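Local coordinates for protein iron Super-Oxide Dismutase (Plasmodium knowlesi, PDB 2AWP) that probably destroys toxic superoxide radicals inside the parasite's cells, converting them to hydrogen peroxide and oxygen at an iron centre, at residues N25-K30 with S75-S80; A33-K38 with F65-Q70; K51-I56 with A69-H74; L155-W160 with K177-L182. All blocks are in the same frame, centred on the assembly; numbering follows the deposited sequence.

Interaction 1: residues N25-K30 with S75-S80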
# COMPACT_ATOMS: atom_id res chain seq x y z
N ASN A 25 -8.14 -12.57 -11.22
CA ASN A 25 -7.01 -12.93 -12.10
C ASN A 25 -5.68 -12.30 -11.65
O ASN A 25 -4.71 -13.01 -11.37
CB ASN A 25 -7.31 -12.66 -13.60
CG ASN A 25 -6.37 -13.43 -14.54
OD1 ASN A 25 -5.79 -14.46 -14.15
ND2 ASN A 25 -6.23 -12.95 -15.78
N PHE A 26 -5.63 -10.98 -11.53
CA PHE A 26 -4.40 -10.32 -11.05
C PHE A 26 -4.04 -10.66 -9.59
O PHE A 26 -2.89 -10.98 -9.27
CB PHE A 26 -4.47 -8.79 -11.29
CG PHE A 26 -4.33 -8.39 -12.74
CD1 PHE A 26 -3.08 -8.24 -13.32
CD2 PHE A 26 -5.47 -8.19 -13.54
CE1 PHE A 26 -2.94 -7.90 -14.68
CE2 PHE A 26 -5.35 -7.85 -14.91
CZ PHE A 26 -4.08 -7.69 -15.49
N HIS A 27 -5.04 -10.62 -8.72
CA HIS A 27 -4.83 -10.73 -7.29
C HIS A 27 -4.36 -12.14 -6.95
O HIS A 27 -3.34 -12.30 -6.27
CB HIS A 27 -6.13 -10.38 -6.58
CG HIS A 27 -5.96 -9.93 -5.16
ND1 HIS A 27 -7.01 -9.41 -4.43
CD2 HIS A 27 -4.89 -9.92 -4.33
CE1 HIS A 27 -6.60 -9.13 -3.21
NE2 HIS A 27 -5.33 -9.43 -3.12
N TYR A 28 -5.04 -13.14 -7.49
CA TYR A 28 -4.66 -14.55 -7.23
C TYR A 28 -3.51 -15.06 -8.11
O TYR A 28 -2.51 -15.57 -7.60
CB TYR A 28 -5.88 -15.47 -7.34
CG TYR A 28 -5.56 -16.93 -7.11
CD1 TYR A 28 -5.25 -17.40 -5.82
CD2 TYR A 28 -5.53 -17.85 -8.18
CE1 TYR A 28 -4.96 -18.77 -5.58
CE2 TYR A 28 -5.22 -19.21 -7.96
CZ TYR A 28 -4.95 -19.66 -6.66
OH TYR A 28 -4.65 -21.00 -6.43
N ASN A 29 -3.64 -14.92 -9.43
CA ASN A 29 -2.65 -15.49 -10.36
C ASN A 29 -1.37 -14.67 -10.50
O ASN A 29 -0.33 -15.20 -10.87
CB ASN A 29 -3.28 -15.76 -11.75
CG ASN A 29 -4.28 -16.93 -11.73
OD1 ASN A 29 -4.01 -18.02 -11.19
ND2 ASN A 29 -5.44 -16.71 -12.35
N LYS A 30 -1.43 -13.37 -10.18
CA LYS A 30 -0.22 -12.54 -10.21
C LYS A 30 0.37 -12.24 -8.81
O LYS A 30 1.46 -12.71 -8.49
CB LYS A 30 -0.46 -11.27 -11.03
CG LYS A 30 -0.99 -11.51 -12.44
CD LYS A 30 -0.04 -12.38 -13.31
CE LYS A 30 -0.87 -13.15 -14.37
NZ LYS A 30 -0.02 -13.87 -15.38
N SER A 75 -4.54 -16.61 1.30
CA SER A 75 -5.32 -17.83 1.36
C SER A 75 -6.50 -17.73 2.33
O SER A 75 -7.61 -18.16 2.01
CB SER A 75 -4.43 -19.02 1.68
OG SER A 75 -3.68 -19.32 0.52
N PHE A 76 -6.25 -17.12 3.48
CA PHE A 76 -7.28 -16.82 4.48
C PHE A 76 -8.33 -15.84 3.93
O PHE A 76 -9.51 -15.97 4.22
CB PHE A 76 -6.61 -16.29 5.76
CG PHE A 76 -7.46 -16.45 7.02
CD1 PHE A 76 -7.52 -17.67 7.68
CD2 PHE A 76 -8.19 -15.38 7.52
CE1 PHE A 76 -8.28 -17.83 8.83
CE2 PHE A 76 -8.96 -15.53 8.68
CZ PHE A 76 -9.01 -16.76 9.33
N TYR A 77 -7.89 -14.87 3.14
CA TYR A 77 -8.75 -13.93 2.45
C TYR A 77 -9.69 -14.61 1.44
O TYR A 77 -10.90 -14.38 1.46
CB TYR A 77 -7.89 -12.86 1.78
CG TYR A 77 -8.59 -11.86 0.89
CD1 TYR A 77 -9.52 -10.94 1.41
CD2 TYR A 77 -8.30 -11.80 -0.48
CE1 TYR A 77 -10.15 -10.01 0.58
CE2 TYR A 77 -8.92 -10.86 -1.33
CZ TYR A 77 -9.84 -9.96 -0.78
OH TYR A 77 -10.46 -9.01 -1.59
N TRP A 78 -9.13 -15.45 0.58
CA TRP A 78 -9.94 -16.17 -0.42
C TRP A 78 -10.98 -17.08 0.25
O TRP A 78 -12.14 -17.09 -0.17
CB TRP A 78 -9.03 -16.99 -1.38
CG TRP A 78 -8.07 -16.12 -2.16
CD1 TRP A 78 -6.72 -16.26 -2.25
CD2 TRP A 78 -8.40 -14.95 -2.93
NE1 TRP A 78 -6.19 -15.25 -3.03
CE2 TRP A 78 -7.20 -14.43 -3.45
CE3 TRP A 78 -9.61 -14.28 -3.21
CZ2 TRP A 78 -7.16 -13.28 -4.25
CZ3 TRP A 78 -9.58 -13.15 -4.02
CH2 TRP A 78 -8.36 -12.65 -4.52
N ASP A 79 -10.54 -17.82 1.27
CA ASP A 79 -11.40 -18.72 2.06
C ASP A 79 -12.45 -18.00 2.90
O ASP A 79 -13.50 -18.58 3.24
CB ASP A 79 -10.55 -19.66 2.93
CG ASP A 79 -9.66 -20.55 2.09
OD1 ASP A 79 -9.76 -20.49 0.84
OD2 ASP A 79 -8.85 -21.30 2.70
N SER A 80 -12.17 -16.72 3.20
CA SER A 80 -13.13 -15.85 3.90
C SER A 80 -14.28 -15.37 3.03
O SER A 80 -15.18 -14.66 3.51
CB SER A 80 -12.42 -14.60 4.48
OG SER A 80 -11.59 -14.95 5.58
O HOH W 1 -9.49 -8.69 -4.31

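Interaction 2: residues A33-K38 with F65-Q70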
# COMPACT_ATOMS: atom_id res chain seq x y z
N ALA A 33 0.28 -15.71 -6.37
CA ALA A 33 1.23 -16.67 -6.97
C ALA A 33 2.66 -16.17 -6.81
O ALA A 33 3.58 -16.94 -6.51
CB ALA A 33 0.89 -16.90 -8.45
N GLY A 34 2.83 -14.86 -7.04
CA GLY A 34 4.09 -14.15 -6.90
C GLY A 34 4.75 -14.23 -5.54
O GLY A 34 5.99 -14.34 -5.46
N TYR A 35 3.95 -14.15 -4.46
CA TYR A 35 4.49 -14.30 -3.11
C TYR A 35 4.98 -15.74 -2.84
O TYR A 35 6.00 -15.92 -2.18
CB TYR A 35 3.44 -13.98 -2.06
CG TYR A 35 2.97 -12.53 -2.01
CD1 TYR A 35 3.87 -11.50 -1.72
CD2 TYR A 35 1.62 -12.22 -2.15
CE1 TYR A 35 3.45 -10.17 -1.64
CE2 TYR A 35 1.17 -10.88 -2.07
CZ TYR A 35 2.08 -9.87 -1.81
OH TYR A 35 1.63 -8.56 -1.72
N VAL A 36 4.24 -16.74 -3.33
CA VAL A 36 4.69 -18.14 -3.31
C VAL A 36 6.02 -18.33 -4.06
O VAL A 36 6.97 -18.86 -3.49
CB VAL A 36 3.61 -19.12 -3.83
CG1 VAL A 36 4.14 -20.55 -3.95
CG2 VAL A 36 2.37 -19.12 -2.93
N ASN A 37 6.10 -17.88 -5.32
CA ASN A 37 7.31 -18.03 -6.12
C ASN A 37 8.46 -17.31 -5.44
O ASN A 37 9.57 -17.86 -5.35
CB ASN A 37 7.09 -17.54 -7.57
CG ASN A 37 5.93 -18.27 -8.24
OD1 ASN A 37 5.58 -19.38 -7.83
ND2 ASN A 37 5.29 -17.65 -9.24
N LYS A 38 8.18 -16.14 -4.89
CA LYS A 38 9.23 -15.37 -4.26
C LYS A 38 9.74 -16.05 -2.98
O LYS A 38 10.94 -16.14 -2.77
CB LYS A 38 8.80 -13.92 -4.02
CG LYS A 38 9.88 -13.09 -3.30
CD LYS A 38 10.46 -12.01 -4.19
CE LYS A 38 11.66 -12.50 -5.02
NZ LYS A 38 12.96 -12.46 -4.26
N PHE A 65 9.48 -13.07 5.86
CA PHE A 65 8.23 -12.86 6.56
C PHE A 65 7.19 -12.24 5.65
O PHE A 65 6.04 -12.72 5.56
CB PHE A 65 8.39 -12.02 7.83
CG PHE A 65 7.07 -11.67 8.47
CD1 PHE A 65 6.42 -12.60 9.29
CD2 PHE A 65 6.44 -10.45 8.19
CE1 PHE A 65 5.18 -12.30 9.85
CE2 PHE A 65 5.21 -10.13 8.75
CZ PHE A 65 4.58 -11.04 9.58
N ASN A 66 7.58 -11.16 4.97
CA ASN A 66 6.64 -10.44 4.12
C ASN A 66 5.97 -11.38 3.11
O ASN A 66 4.75 -11.40 3.00
CB ASN A 66 7.35 -9.28 3.40
CG ASN A 66 7.68 -8.12 4.33
OD1 ASN A 66 7.14 -7.98 5.43
ND2 ASN A 66 8.58 -7.27 3.87
N ASN A 67 6.78 -12.19 2.42
CA ASN A 67 6.24 -13.14 1.47
C ASN A 67 5.44 -14.27 2.10
O ASN A 67 4.32 -14.52 1.68
CB ASN A 67 7.33 -13.68 0.53
CG ASN A 67 7.77 -12.64 -0.44
OD1 ASN A 67 7.10 -12.40 -1.46
ND2 ASN A 67 8.87 -11.93 -0.09
N ALA A 68 6.01 -14.94 3.10
CA ALA A 68 5.28 -16.00 3.86
C ALA A 68 3.93 -15.51 4.42
O ALA A 68 2.91 -16.17 4.26
CB ALA A 68 6.14 -16.52 4.99
N ALA A 69 3.93 -14.38 5.10
CA ALA A 69 2.69 -13.88 5.72
C ALA A 69 1.68 -13.48 4.64
O ALA A 69 0.49 -13.78 4.76
CB ALA A 69 2.99 -12.72 6.65
N GLN A 70 2.14 -12.86 3.56
CA GLN A 70 1.22 -12.58 2.47
C GLN A 70 0.59 -13.83 1.85
O GLN A 70 -0.60 -13.82 1.50
CB GLN A 70 1.84 -11.69 1.39
CG GLN A 70 2.04 -10.24 1.84
CD GLN A 70 0.77 -9.48 2.04
OE1 GLN A 70 0.13 -9.60 3.09
NE2 GLN A 70 0.40 -8.64 1.05

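Interaction 3: residues K51-I56 with A69-H74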
# COMPACT_ATOMS: atom_id res chain seq x y z
N LYS A 51 10.53 -25.85 6.82
CA LYS A 51 9.45 -25.45 7.71
C LYS A 51 8.17 -25.25 6.93
O LYS A 51 8.19 -24.98 5.72
CB LYS A 51 9.83 -24.16 8.44
CG LYS A 51 10.89 -24.38 9.50
CD LYS A 51 11.52 -23.08 9.98
CE LYS A 51 12.72 -23.36 10.87
NZ LYS A 51 12.26 -23.82 12.21
N SER A 52 7.04 -25.37 7.62
CA SER A 52 5.76 -25.11 7.01
C SER A 52 5.58 -23.61 6.81
O SER A 52 6.33 -22.79 7.39
CB SER A 52 4.64 -25.65 7.90
OG SER A 52 4.54 -24.86 9.08
N LEU A 53 4.60 -23.23 6.00
CA LEU A 53 4.31 -21.82 5.79
C LEU A 53 4.04 -21.11 7.10
O LEU A 53 4.54 -20.00 7.35
CB LEU A 53 3.12 -21.65 4.84
CG LEU A 53 2.70 -20.21 4.50
CD1 LEU A 53 3.72 -19.54 3.62
CD2 LEU A 53 1.36 -20.15 3.81
N VAL A 54 3.20 -21.74 7.94
CA VAL A 54 2.86 -21.18 9.24
C VAL A 54 4.08 -21.00 10.15
O VAL A 54 4.25 -19.95 10.79
CB VAL A 54 1.74 -22.01 9.91
CG1 VAL A 54 1.71 -21.78 11.41
CG2 VAL A 54 0.44 -21.66 9.28
N GLU A 55 4.94 -22.00 10.20
CA GLU A 55 6.17 -21.91 10.97
C GLU A 55 7.09 -20.81 10.45
O GLU A 55 7.62 -20.02 11.24
CB GLU A 55 6.89 -23.26 10.98
CG GLU A 55 6.09 -24.30 11.72
CD GLU A 55 6.63 -25.70 11.53
OE1 GLU A 55 7.30 -25.94 10.51
OE2 GLU A 55 6.37 -26.55 12.41
N ILE A 56 7.23 -20.71 9.13
CA ILE A 56 8.04 -19.64 8.53
C ILE A 56 7.51 -18.27 8.95
O ILE A 56 8.27 -17.44 9.46
CB ILE A 56 8.12 -19.75 6.98
CG1 ILE A 56 8.92 -21.01 6.59
CG2 ILE A 56 8.88 -18.53 6.40
CD1 ILE A 56 8.65 -21.49 5.18
N ALA A 69 3.93 -14.38 5.10
CA ALA A 69 2.69 -13.88 5.72
C ALA A 69 1.68 -13.48 4.64
O ALA A 69 0.49 -13.78 4.76
CB ALA A 69 2.99 -12.72 6.65
N GLN A 70 2.14 -12.86 3.56
CA GLN A 70 1.22 -12.58 2.47
C GLN A 70 0.59 -13.83 1.85
O GLN A 70 -0.60 -13.82 1.50
CB GLN A 70 1.84 -11.69 1.39
CG GLN A 70 2.04 -10.24 1.84
CD GLN A 70 0.77 -9.48 2.04
OE1 GLN A 70 0.13 -9.60 3.09
NE2 GLN A 70 0.40 -8.64 1.05
N ILE A 71 1.37 -14.89 1.65
CA ILE A 71 0.77 -16.12 1.12
C ILE A 71 -0.37 -16.56 2.07
O ILE A 71 -1.45 -16.90 1.61
CB ILE A 71 1.75 -17.28 1.01
CG1 ILE A 71 2.86 -16.97 -0.00
CG2 ILE A 71 0.99 -18.59 0.58
CD1 ILE A 71 4.14 -17.73 0.31
N TRP A 72 -0.08 -16.60 3.37
CA TRP A 72 -1.04 -17.10 4.36
C TRP A 72 -2.27 -16.18 4.42
O TRP A 72 -3.45 -16.63 4.40
CB TRP A 72 -0.36 -17.24 5.73
CG TRP A 72 -1.24 -17.96 6.76
CD1 TRP A 72 -1.19 -19.29 7.10
CD2 TRP A 72 -2.32 -17.39 7.53
NE1 TRP A 72 -2.18 -19.58 8.03
CE2 TRP A 72 -2.87 -18.43 8.31
CE3 TRP A 72 -2.86 -16.10 7.63
CZ2 TRP A 72 -3.95 -18.22 9.20
CZ3 TRP A 72 -3.93 -15.88 8.51
CH2 TRP A 72 -4.47 -16.94 9.27
N ASN A 73 -2.01 -14.88 4.49
CA ASN A 73 -3.10 -13.86 4.57
C ASN A 73 -4.02 -13.97 3.36
O ASN A 73 -5.22 -13.80 3.47
CB ASN A 73 -2.50 -12.45 4.56
CG ASN A 73 -1.69 -12.12 5.80
OD1 ASN A 73 -1.81 -12.77 6.83
ND2 ASN A 73 -0.86 -11.08 5.69
N HIS A 74 -3.43 -14.19 2.18
CA HIS A 74 -4.27 -14.24 0.97
C HIS A 74 -5.12 -15.48 0.92
O HIS A 74 -6.28 -15.44 0.53
CB HIS A 74 -3.42 -14.10 -0.30
CG HIS A 74 -3.01 -12.71 -0.57
ND1 HIS A 74 -1.92 -12.12 0.04
CD2 HIS A 74 -3.59 -11.74 -1.32
CE1 HIS A 74 -1.83 -10.86 -0.35
NE2 HIS A 74 -2.83 -10.61 -1.17

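Interaction 4: residues L155-W160 with K177-L182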
# COMPACT_ATOMS: atom_id res chain seq x y z
N LEU A 155 -11.89 -14.24 10.22
CA LEU A 155 -12.10 -13.75 8.86
C LEU A 155 -11.11 -12.60 8.59
O LEU A 155 -10.70 -11.91 9.53
CB LEU A 155 -13.52 -13.18 8.67
CG LEU A 155 -14.75 -14.06 8.71
CD1 LEU A 155 -16.03 -13.23 8.85
CD2 LEU A 155 -14.81 -14.99 7.48
N THR A 156 -10.75 -12.40 7.33
CA THR A 156 -9.98 -11.19 6.96
C THR A 156 -10.50 -10.56 5.68
O THR A 156 -11.20 -11.23 4.87
CB THR A 156 -8.46 -11.48 6.81
OG1 THR A 156 -7.73 -10.24 6.79
CG2 THR A 156 -8.17 -12.27 5.53
N CYS A 157 -10.18 -9.27 5.54
CA CYS A 157 -10.46 -8.46 4.35
C CYS A 157 -9.20 -7.65 4.01
O CYS A 157 -8.65 -6.90 4.83
CB CYS A 157 -11.69 -7.54 4.53
SG CYS A 157 -12.11 -6.62 2.96
N ASP A 158 -8.74 -7.85 2.79
CA ASP A 158 -7.56 -7.18 2.28
C ASP A 158 -7.94 -5.80 1.85
O ASP A 158 -8.91 -5.61 1.10
CB ASP A 158 -7.15 -7.94 1.03
CG ASP A 158 -5.82 -7.54 0.50
OD1 ASP A 158 -5.10 -6.68 1.02
OD2 ASP A 158 -5.52 -8.13 -0.52
N ILE A 159 -7.19 -4.81 2.34
CA ILE A 159 -7.41 -3.46 1.83
C ILE A 159 -6.18 -2.86 1.14
O ILE A 159 -6.20 -1.68 0.83
CB ILE A 159 -8.04 -2.48 2.88
CG1 ILE A 159 -7.28 -2.46 4.21
CG2 ILE A 159 -9.54 -2.81 3.07
CD1 ILE A 159 -6.04 -1.63 4.14
N TRP A 160 -5.16 -3.68 0.85
CA TRP A 160 -4.15 -3.23 -0.14
C TRP A 160 -4.90 -2.71 -1.37
O TRP A 160 -5.93 -3.27 -1.76
CB TRP A 160 -3.22 -4.35 -0.59
CG TRP A 160 -2.12 -4.78 0.39
CD1 TRP A 160 -2.27 -5.24 1.66
CD2 TRP A 160 -0.71 -4.87 0.11
NE1 TRP A 160 -1.06 -5.57 2.20
CE2 TRP A 160 -0.08 -5.36 1.27
CE3 TRP A 160 0.08 -4.51 -0.99
CZ2 TRP A 160 1.31 -5.51 1.37
CZ3 TRP A 160 1.45 -4.67 -0.90
CH2 TRP A 160 2.05 -5.20 0.25
N LYS A 177 -18.28 -2.26 1.03
CA LYS A 177 -19.72 -2.51 0.99
C LYS A 177 -20.06 -3.77 0.16
O LYS A 177 -20.86 -4.60 0.58
CB LYS A 177 -20.44 -1.27 0.45
CG LYS A 177 -21.92 -1.21 0.75
CD LYS A 177 -22.43 0.26 0.73
CE LYS A 177 -22.40 0.88 2.12
NZ LYS A 177 -23.57 0.49 3.02
N ALA A 178 -19.44 -3.89 -1.01
CA ALA A 178 -19.64 -5.04 -1.89
C ALA A 178 -19.17 -6.38 -1.26
O ALA A 178 -19.73 -7.47 -1.52
CB ALA A 178 -18.96 -4.78 -3.24
N TRP A 179 -18.12 -6.28 -0.46
CA TRP A 179 -17.47 -7.42 0.19
C TRP A 179 -18.43 -8.15 1.16
O TRP A 179 -18.34 -9.37 1.30
CB TRP A 179 -16.23 -6.94 0.93
CG TRP A 179 -15.48 -8.04 1.63
CD1 TRP A 179 -14.54 -8.88 1.08
CD2 TRP A 179 -15.61 -8.43 3.01
NE1 TRP A 179 -14.07 -9.76 2.03
CE2 TRP A 179 -14.71 -9.50 3.22
CE3 TRP A 179 -16.40 -7.97 4.08
CZ2 TRP A 179 -14.57 -10.12 4.47
CZ3 TRP A 179 -16.25 -8.59 5.32
CH2 TRP A 179 -15.35 -9.67 5.49
N TRP A 180 -19.35 -7.39 1.79
CA TRP A 180 -20.40 -7.97 2.63
C TRP A 180 -21.28 -9.01 1.91
O TRP A 180 -21.81 -9.93 2.53
CB TRP A 180 -21.22 -6.87 3.35
CG TRP A 180 -20.33 -6.11 4.34
CD1 TRP A 180 -19.80 -4.86 4.17
CD2 TRP A 180 -19.81 -6.59 5.60
NE1 TRP A 180 -19.00 -4.53 5.24
CE2 TRP A 180 -18.99 -5.56 6.14
CE3 TRP A 180 -19.95 -7.79 6.31
CZ2 TRP A 180 -18.33 -5.68 7.39
CZ3 TRP A 180 -19.31 -7.92 7.57
CH2 TRP A 180 -18.51 -6.87 8.09
N ASN A 181 -21.35 -8.92 0.57
CA ASN A 181 -22.07 -9.92 -0.24
C ASN A 181 -21.31 -11.24 -0.40
O ASN A 181 -21.87 -12.21 -0.90
CB ASN A 181 -22.36 -9.36 -1.63
CG ASN A 181 -23.23 -8.12 -1.59
OD1 ASN A 181 -24.39 -8.20 -1.20
ND2 ASN A 181 -22.68 -6.98 -1.98
N LEU A 182 -20.06 -11.27 0.02
CA LEU A 182 -19.14 -12.40 -0.24
C LEU A 182 -18.67 -13.13 1.02
O LEU A 182 -18.24 -14.29 0.93
CB LEU A 182 -17.91 -11.89 -0.99
CG LEU A 182 -18.11 -11.17 -2.33
CD1 LEU A 182 -16.73 -10.66 -2.81
CD2 LEU A 182 -18.77 -12.09 -3.39
O HOH W 2 -12.25 -11.95 2.54

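Interaction 1: residues N25-K30 with S75-S80
The imidazole of His27 takes the benzo edge of Trp78 against one face: CZ2 lies 3.7 Å above the imidazole plane toward its rim, and the two planes stand at 72°, an edge-to-face pair. The indole in turn offers a face to Tyr28, whose ring points its CD1 edge at the five-membered ring, 3.6 Å from Trp78 NE1 and offset from its centre. Tyr77 comes to the CE1 corner of the imidazole, its CE2 3.5 Å from His27 CE1, with the ring planes oblique at 44°. With CG anti to the backbone N in both residues (chi1 -157° in His27), the two rings reach out to a shared water, which sits in the plane of each at its edge, 2.6 Å from His27 ND1 and 2.9 Å from Tyr77 OH. The polar ends also have partners beyond the cluster: Trp78 NE1 bonds to His32, Tyr28 OH to the backbone O of Pro6, and Tyr77 OH to Tyr175. This aromatic cluster fills the widening gap between helices 21-43 and 62-79, whose axes here are 12.0 Å apart. His27, a probable iron ligand on helix 21-43, has its side chain close to those of His74 on helix 62-79 and Asp158 on strand 151-158.

Interaction 2: residues A33-K38 with F65-Q70
Gln70 lies over one face of the Tyr35 ring and reaches on to its hydroxyl. Gln70 CB sits over the ring centre, 3.4 Å from the centroid and almost on the normal, a CH-pi contact, and the amide beyond it folds round to give a nearly straight hydrogen bond from NE2 to Tyr35 OH (3.0 Å, 166°). The bend at chi2 (-68°) lets one glutamine both cover the face and reach the hydroxyl, with the acceptor close to its amide plane. At the ring edge, Asn67 OD1 approaches Tyr35 CD1 at 3.4 Å; the same oxygen rests against the CB and CG methylenes of Lys38, whose chain then turns away. One shell out, Asn67 ND2 is bonded to Ala63 O, while Gln70 OE1 accepts from Trp123 NE1, so both ends of the Gln70 amide are gripped and its flip is fixed. Phe119 of the second subunit packs on Tyr35 and Gln70. The backbones come close, with CA atoms of Tyr35 and Asn67 5.0 Å apart and the helix axes 8.5 Å apart. This is the alpha-hairpin of the iron/manganese superoxide dismutases, and the tyrosine-glutamine pair lies beside the probable iron ligands His74 and His162, an arrangement consistent with the family's outer-sphere hydrogen-bond network.

Interaction 3: residues K51-I56 with A69-H74
This is apolar helix-to-helix packing within the alpha-hairpin domain, where the short helix 53-59 leans on the long helix 62-79 through its first turn. Leu53 does most of the work. Extending anti to the backbone N (chi1 -179°), it sends both methyls across: CD2 lands 3.6 Å from Ile71 CG2 and 3.9 Å from Trp72 CB, at the edge of the indole, while CD1 meets Ile71 CD1 at 3.8 Å. Val54 follows with a single branch, CG2, lying obliquely to the indole 3.6 Å from Trp72 CD1. Leu39 of helix 21-43 touches both Leu53 and Ile71, so three helices meet here, and Phe76 stacks on Trp72. The start of helix 53-59 is fixed by a capping box: Ser52 OG accepts from Glu55 N, and Glu55 OE1 takes the N-H of Ser52 in return at 3.0 Å. Gln70 and Asn73, on other faces of helix 62-79, are joined by a bond from Asn73 ND2 to Gln70 OE1, in the carbonyl plane. In His74, a probable iron ligand, a short bond from ND1 to Gln70 O, 2.6 Å, helps fix the rotation of the imidazole, the donor above the carbonyl plane and on the opposite face from His74 N.

Interaction 4: residues L155-W160 with K177-L182
A water joins Thr156 O to Trp179 NE1: it donates to the carbonyl at 2.7 Å and accepts from the indole N-H at 2.9 Å, lying at the edge of the indole in its plane. One molecule thereby serves a main-chain oxygen of the strand and the only polar atom of the tryptophan side chain. The same carbonyl oxygen also approaches Trp179 CZ2 obliquely, at 3.6 Å. Over the ring face comes Cys157. Its SG stands almost exactly on the normal of the five-membered ring, 3.7 Å from the centroid and 3° off that normal, a sulfur-aromatic contact, while CB leans over the six-membered ring with 4.1 Å to its centroid. The sulfur, anti to the backbone N (chi1 -175°), and the methylene behind it thus spread over both halves of the indole. Outside the pair, Tyr175 packs on Cys157 and also bonds through its hydroxyl to Asp158 O, giving helix 172-179 a second hold on the strand. Thr156 turns its side chain the other way, to Gly124 O in the adjoining strand. Beyond it, Asp158 OD1 accepts from Trp160 N, an Asx turn that leads the chain out of the strand. The contact packs helix 172-179 against strand 151-158, outermost in this chain's antiparallel sheet, in the C-terminal domain of this family; Cys157 comes one residue before Asp158, a probable iron ligand.

Interactions 1, 2 and 3 all draw on helix 62-79, and the first two share helix 21-43 as well; interaction 4 belongs to the C-terminal domain. Interactions 1 and 4 are buried throughout, and each joins aromatic packing to a bridging water, whereas interactions 2 and 3 are only partly buried. Interaction 2 relies on a direct amide-to-hydroxyl bond near the second subunit, and interaction 3 on aliphatic methyls. Residues from all four come together at or beside the probable iron site: His27 from interaction 1, His74 from interaction 3 and Asp158 from interaction 4 lie together, with Tyr35 of interaction 2 against His74. Trp160 of 155-160 packs on Gln70, linking the domains.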